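Local coordinates for protein putative angiotensinogen (PDB 5INW) that inhibits thrombin as a member of the serpin family, an activity that bound heparin promotes through a template mechanism, at residues Val119-Ala124 with Ala130-Ala135; Tyr287-Asp290 with Ser295-Val298. The protein carries 1 engineered substitution. All coordinates share one frame; numbering follows the deposited sequence.

Interaction 1 of 2, residues Val119-Ala124 with Ala130-Ala135; sequences VVTAGA and AELDTA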
ATOM      1  N   VAL A 119       1.799  -8.908 -12.267  1.00 40.57           N
ATOM      2  CA  VAL A 119       2.102  -8.727 -13.680  1.00 43.48           C
ATOM      3  C   VAL A 119       3.446  -9.429 -14.018  1.00 42.84           C
ATOM      4  O   VAL A 119       3.567 -10.165 -14.964  1.00 41.16           O
ATOM      5  CB  VAL A 119       2.161  -7.224 -14.057  1.00 44.20           C
ATOM      6  CG1 VAL A 119       2.586  -7.080 -15.510  1.00 45.96           C
ATOM      7  CG2 VAL A 119       0.798  -6.538 -13.859  1.00 43.82           C
ATOM      8  N   VAL A 120       4.437  -9.220 -13.182  1.00 42.98           N
ATOM      9  CA  VAL A 120       5.743  -9.859 -13.343  1.00 42.54           C
ATOM     10  C   VAL A 120       5.587 -11.378 -13.253  1.00 41.59           C
ATOM     11  O   VAL A 120       6.265 -12.130 -13.969  1.00 39.28           O
ATOM     12  CB  VAL A 120       6.789  -9.311 -12.284  1.00 42.05           C
ATOM     13  CG1 VAL A 120       8.121 -10.072 -12.329  1.00 43.88           C
ATOM     14  CG2 VAL A 120       7.075  -7.836 -12.502  1.00 40.88           C
ATOM     15  N   THR A 121       4.721 -11.823 -12.351  1.00 41.62           N
ATOM     16  CA  THR A 121       4.503 -13.271 -12.191  1.00 44.25           C
ATOM     17  C   THR A 121       3.966 -13.893 -13.470  1.00 43.71           C
ATOM     18  O   THR A 121       4.402 -14.935 -13.880  1.00 45.20           O
ATOM     19  CB  THR A 121       3.549 -13.547 -11.007  1.00 44.56           C
ATOM     20  OG1 THR A 121       4.113 -12.951  -9.818  1.00 44.86           O
ATOM     21  CG2 THR A 121       3.342 -15.016 -10.822  1.00 45.16           C
ATOM     22  N   ALA A 122       3.039 -13.186 -14.098  1.00 44.10           N
ATOM     23  CA  ALA A 122       2.433 -13.598 -15.336  1.00 44.53           C
ATOM     24  C   ALA A 122       3.402 -13.794 -16.454  1.00 45.18           C
ATOM     25  O   ALA A 122       3.151 -14.590 -17.350  1.00 50.67           O
ATOM     26  CB  ALA A 122       1.387 -12.582 -15.747  1.00 45.74           C
ATOM     27  N   GLY A 123       4.519 -13.097 -16.422  1.00 46.16           N
ATOM     28  CA  GLY A 123       5.605 -13.341 -17.373  1.00 47.99           C
ATOM     29  C   GLY A 123       6.780 -14.195 -16.878  1.00 48.08           C
ATOM     30  O   GLY A 123       7.777 -14.352 -17.593  1.00 46.86           O
ATOM     31  N   ALA A 124       6.695 -14.733 -15.669  1.00 47.54           N
ATOM     32  CA  ALA A 124       7.844 -15.396 -15.103  1.00 48.59           C
ATOM     33  C   ALA A 124       7.745 -16.805 -15.498  1.00 50.85           C
ATOM     34  O   ALA A 124       6.647 -17.334 -15.730  1.00 49.32           O
ATOM     35  CB  ALA A 124       7.859 -15.293 -13.593  1.00 49.87           C
ATOM     36  N   ALA A 130       8.447 -19.522  -9.492  1.00 65.17           N
ATOM     37  CA  ALA A 130       8.225 -20.244  -8.206  1.00 70.40           C
ATOM     38  C   ALA A 130       8.325 -19.372  -6.945  1.00 68.00           C
ATOM     39  O   ALA A 130       7.386 -19.308  -6.143  1.00 68.54           O
ATOM     40  CB  ALA A 130       9.165 -21.441  -8.080  1.00 73.77           C
ATOM     41  N   GLU A 131       9.475 -18.734  -6.775  1.00 66.62           N
ATOM     42  CA  GLU A 131       9.696 -17.767  -5.690  1.00 64.43           C
ATOM     43  C   GLU A 131       8.557 -16.770  -5.568  1.00 63.87           C
ATOM     44  O   GLU A 131       8.084 -16.467  -4.457  1.00 61.52           O
ATOM     45  CB  GLU A 131      10.962 -16.992  -5.977  1.00 62.87           C
ATOM     46  CG  GLU A 131      12.234 -17.805  -5.863  1.00 64.03           C
ATOM     47  CD  GLU A 131      13.486 -16.967  -6.052  1.00 65.01           C
ATOM     48  OE1 GLU A 131      13.378 -15.710  -6.223  1.00 61.87           O
ATOM     49  OE2 GLU A 131      14.603 -17.568  -6.013  1.00 67.94           O
ATOM     50  N   LEU A 132       8.161 -16.237  -6.731  1.00 65.07           N
ATOM     51  CA  LEU A 132       7.067 -15.257  -6.835  1.00 66.11           C
ATOM     52  C   LEU A 132       5.676 -15.790  -6.439  1.00 68.33           C
ATOM     53  O   LEU A 132       4.939 -15.082  -5.733  1.00 66.51           O
ATOM     54  CB  LEU A 132       7.014 -14.634  -8.246  1.00 65.14           C
ATOM     55  CG  LEU A 132       7.886 -13.389  -8.473  1.00 66.03           C
ATOM     56  CD1 LEU A 132       7.913 -13.003  -9.932  1.00 68.11           C
ATOM     57  CD2 LEU A 132       7.369 -12.200  -7.693  1.00 63.74           C
ATOM     58  N   ASP A 133       5.329 -17.005  -6.907  1.00 68.79           N
ATOM     59  CA  ASP A 133       4.111 -17.723  -6.462  1.00 68.54           C
ATOM     60  C   ASP A 133       4.136 -17.951  -4.967  1.00 67.44           C
ATOM     61  O   ASP A 133       3.145 -17.703  -4.287  1.00 68.10           O
ATOM     62  CB  ASP A 133       3.964 -19.114  -7.100  1.00 72.45           C
ATOM     63  CG  ASP A 133       3.729 -19.092  -8.622  1.00 74.64           C
ATOM     64  OD1 ASP A 133       3.117 -18.157  -9.148  1.00 73.26           O
ATOM     65  OD2 ASP A 133       4.125 -20.070  -9.293  1.00 79.52           O
ATOM     66  N   THR A 134       5.267 -18.418  -4.426  1.00 70.55           N
ATOM     67  CA  THR A 134       5.323 -18.654  -2.968  1.00 71.38           C
ATOM     68  C   THR A 134       5.126 -17.310  -2.209  1.00 68.86           C
ATOM     69  O   THR A 134       4.299 -17.231  -1.314  1.00 70.52           O
ATOM     70  CB  THR A 134       6.504 -19.543  -2.508  1.00 68.35           C
ATOM     71  OG1 THR A 134       7.743 -18.975  -2.923  1.00 71.62           O
ATOM     72  CG2 THR A 134       6.372 -20.938  -3.103  1.00 66.93           C
ATOM     73  N   ALA A 135       5.772 -16.236  -2.620  1.00 63.20           N
ATOM     74  CA  ALA A 135       5.505 -14.995  -1.941  1.00 60.91           C
ATOM     75  C   ALA A 135       4.017 -14.552  -2.015  1.00 62.99           C
ATOM     76  O   ALA A 135       3.449 -14.122  -1.008  1.00 66.32           O
ATOM     77  CB  ALA A 135       6.440 -13.915  -2.428  1.00 59.21           C
TER
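With chi1 at -57°, T121 sets its hydroxyl beside its own backbone N, facing L132, and places CG2 trans to the backbone N, where it meets D133. V120 has its CG1 branch trans to the backbone N (chi1 174°), which carries that methyl to the tip of L132. The leucine chain is extended beyond CG and its CD1 touches V120 and A124: it lies 3.8 Å from V120 CG1, the two side chains crossing at about a right angle, and 4.3 Å from A124 CB. T121 and L132 run past each other in opposite directions, T121 OG1 resting 3.7 Å from L132 CB. At the edge, T121 CG2 approaches D133 OD1 to 3.6 Å, a methyl-to-carboxylate contact. The segments belong to helices 110-122 and 126-136, helices B and C of the serpin fold, joined by a short turn; V120 also packs on I242 of the large sheet, and L132 on M369 of helix 361-369. T121 OG1 is hydrogen-bonded to the carbonyl O of L117, one turn earlier in its own helix. The buried hydroxyl is thus satisfied locally, and the two segments meet through van der Waals contact centred on L132.

Interaction 2 of 2, residues Tyr287-Asp290 with Ser295-Val298; sequences YTQD and STVV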
ATOM      1  N   TYR A 287     -12.988   1.057  20.668  1.00 75.76           N
ATOM      2  CA  TYR A 287     -11.605   1.089  21.141  1.00 72.84           C
ATOM      3  C   TYR A 287     -11.410  -0.078  22.090  1.00 75.78           C
ATOM      4  O   TYR A 287     -12.369  -0.724  22.492  1.00 77.51           O
ATOM      5  CB  TYR A 287     -11.300   2.404  21.856  1.00 73.93           C
ATOM      6  CG  TYR A 287     -12.077   2.611  23.137  1.00 76.67           C
ATOM      7  CD1 TYR A 287     -13.458   2.775  23.091  1.00 78.14           C
ATOM      8  CD2 TYR A 287     -11.439   2.622  24.397  1.00 75.91           C
ATOM      9  CE1 TYR A 287     -14.197   2.925  24.249  1.00 81.61           C
ATOM     10  CE2 TYR A 287     -12.172   2.785  25.560  1.00 79.23           C
ATOM     11  CZ  TYR A 287     -13.548   2.940  25.485  1.00 81.18           C
ATOM     12  OH  TYR A 287     -14.312   3.124  26.621  1.00 83.79           O
ATOM     13  N   THR A 288     -10.164  -0.362  22.433  1.00 77.82           N
ATOM     14  CA  THR A 288      -9.835  -1.293  23.511  1.00 81.45           C
ATOM     15  C   THR A 288      -8.403  -1.104  23.894  1.00 82.66           C
ATOM     16  O   THR A 288      -7.567  -0.788  23.035  1.00 81.97           O
ATOM     17  CB  THR A 288      -9.913  -2.779  23.097  1.00 82.30           C
ATOM     18  OG1 THR A 288     -10.907  -2.951  22.093  1.00 83.65           O
ATOM     19  CG2 THR A 288     -10.228  -3.675  24.330  1.00 84.39           C
ATOM     20  N   GLN A 289      -8.100  -1.382  25.160  1.00 84.59           N
ATOM     21  CA  GLN A 289      -6.711  -1.511  25.569  1.00 85.40           C
ATOM     22  C   GLN A 289      -6.192  -2.912  25.194  1.00 88.23           C
ATOM     23  O   GLN A 289      -6.810  -3.907  25.570  1.00 91.06           O
ATOM     24  CB  GLN A 289      -6.557  -1.247  27.064  1.00 86.11           C
ATOM     25  CG  GLN A 289      -6.751   0.211  27.456  1.00 85.45           C
ATOM     26  CD  GLN A 289      -5.667   1.126  26.898  1.00 83.88           C
ATOM     27  OE1 GLN A 289      -4.486   0.762  26.865  1.00 81.60           O
ATOM     28  NE2 GLN A 289      -6.066   2.311  26.434  1.00 83.23           N
ATOM     29  N   ASP A 290      -5.106  -2.991  24.411  1.00 86.19           N
ATOM     30  CA  ASP A 290      -4.405  -4.249  24.271  1.00 86.21           C
ATOM     31  C   ASP A 290      -3.460  -4.375  25.470  1.00 91.23           C
ATOM     32  O   ASP A 290      -2.426  -3.692  25.516  1.00 90.37           O
ATOM     33  CB  ASP A 290      -3.647  -4.346  22.948  1.00 83.79           C
ATOM     34  CG  ASP A 290      -3.139  -5.785  22.660  1.00 85.37           C
ATOM     35  OD1 ASP A 290      -3.122  -6.217  21.495  1.00 79.30           O
ATOM     36  OD2 ASP A 290      -2.760  -6.509  23.615  1.00 90.06           O
ATOM     37  N   SER A 295      -0.728  -1.037  24.662  1.00 79.53           N
ATOM     38  CA  SER A 295      -1.069  -0.066  23.636  1.00 74.58           C
ATOM     39  C   SER A 295      -2.567   0.017  23.420  1.00 70.67           C
ATOM     40  O   SER A 295      -3.310  -0.951  23.638  1.00 69.68           O
ATOM     41  CB  SER A 295      -0.375  -0.442  22.328  1.00 74.60           C
ATOM     42  OG  SER A 295      -0.913  -1.628  21.802  1.00 75.33           O
ATOM     43  N   THR A 296      -2.991   1.209  23.029  1.00 68.63           N
ATOM     44  CA  THR A 296      -4.389   1.529  22.772  1.00 68.37           C
ATOM     45  C   THR A 296      -4.712   1.270  21.292  1.00 65.88           C
ATOM     46  O   THR A 296      -3.967   1.707  20.411  1.00 63.26           O
ATOM     47  CB  THR A 296      -4.687   3.041  23.091  1.00 68.41           C
ATOM     48  OG1 THR A 296      -4.131   3.423  24.361  1.00 69.65           O
ATOM     49  CG2 THR A 296      -6.178   3.311  23.101  1.00 66.97           C
ATOM     50  N   VAL A 297      -5.826   0.584  21.025  1.00 66.55           N
ATOM     51  CA  VAL A 297      -6.339   0.349  19.661  1.00 63.92           C
ATOM     52  C   VAL A 297      -7.665   1.075  19.463  1.00 65.14           C
ATOM     53  O   VAL A 297      -8.532   1.011  20.330  1.00 67.69           O
ATOM     54  CB  VAL A 297      -6.575  -1.161  19.415  1.00 63.82           C
ATOM     55  CG1 VAL A 297      -7.203  -1.415  18.033  1.00 62.38           C
ATOM     56  CG2 VAL A 297      -5.263  -1.928  19.575  1.00 61.82           C
ATOM     57  N   VAL A 298      -7.854   1.697  18.296  1.00 64.72           N
ATOM     58  CA  VAL A 298      -9.097   2.403  17.975  1.00 63.76           C
ATOM     59  C   VAL A 298      -9.438   2.298  16.509  1.00 59.46           C
ATOM     60  O   VAL A 298      -8.560   2.373  15.663  1.00 57.26           O
ATOM     61  CB  VAL A 298      -9.016   3.896  18.407  1.00 67.45           C
ATOM     62  CG1 VAL A 298      -7.899   4.647  17.715  1.00 67.05           C
ATOM     63  CG2 VAL A 298     -10.322   4.633  18.159  1.00 69.44           C
TER
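T288 and V297 are joined by a reciprocal pair of backbone hydrogen bonds, T288 N to V297 O and V297 N to T288 O, both 3.0 Å long. Toward the turn, D290 N donates to S295 O at 2.8 Å, while the return bond from S295 N to D290 O is longer, 3.3 Å. A side-chain bond spans the strands as well: Q289 NE2 gives an N-H to T296 OG1 at 3.0 Å, with an angle of 147° at the hydrogen and the hydroxyl 23° out of the amide plane. The bend of the glutamine at chi2 (-66°) folds its amide back across the partner strand, and NE2 also lies 3.5 Å from T296 CG2. At the other end of the amide, OE1 is hydrogen-bonded to H314 NE2, so both ends of the amide are engaged and its rotation is restrained.

The two strands form an antiparallel hairpin closed by a four-residue loop, and strand 306-313 continues the sheet beyond 295-301; these are the first three strands of serpin sheet B. Within the hairpin, D290 has CG trans to its backbone N and its carboxylate directed away from the facing strand, OD2 taking the N-H of L293 in the loop and OD1 that of W334 on helix 328-337. V297 packs against W334 from the same face of the sheet. On the opposite face, Y287 and V298 form a non-hydrogen-bonded pair whose CB atoms are 4.4 Å apart; the tyrosine side chain leads away from the partner strand, and Y287 packs on P4 of the separate C-terminal peptide chain, whose V6 lies against T296 and V298.

Overall arrangement
Interactions 1 and 2 follow one another along the chain and sit far apart in the serpin body, their centres 38 Å and their nearest atoms about 25 Å from each other. Interaction 1 joins helix 110-122, which packs on strand 238-251 of the large sheet, to helix 126-136. That strand pairs with 405-417, whose place beside it is consistent with insertion of the cleaved reactive loop. Interaction 2 belongs to sheet B, of which this chain supplies three strands here and on which the separate C-terminal peptide chain packs. The centre of interaction 1 is 18 Å from that of the chain, and the centre of interaction 2 is 24 Å from it. Both contacts join chain neighbours through a short connection.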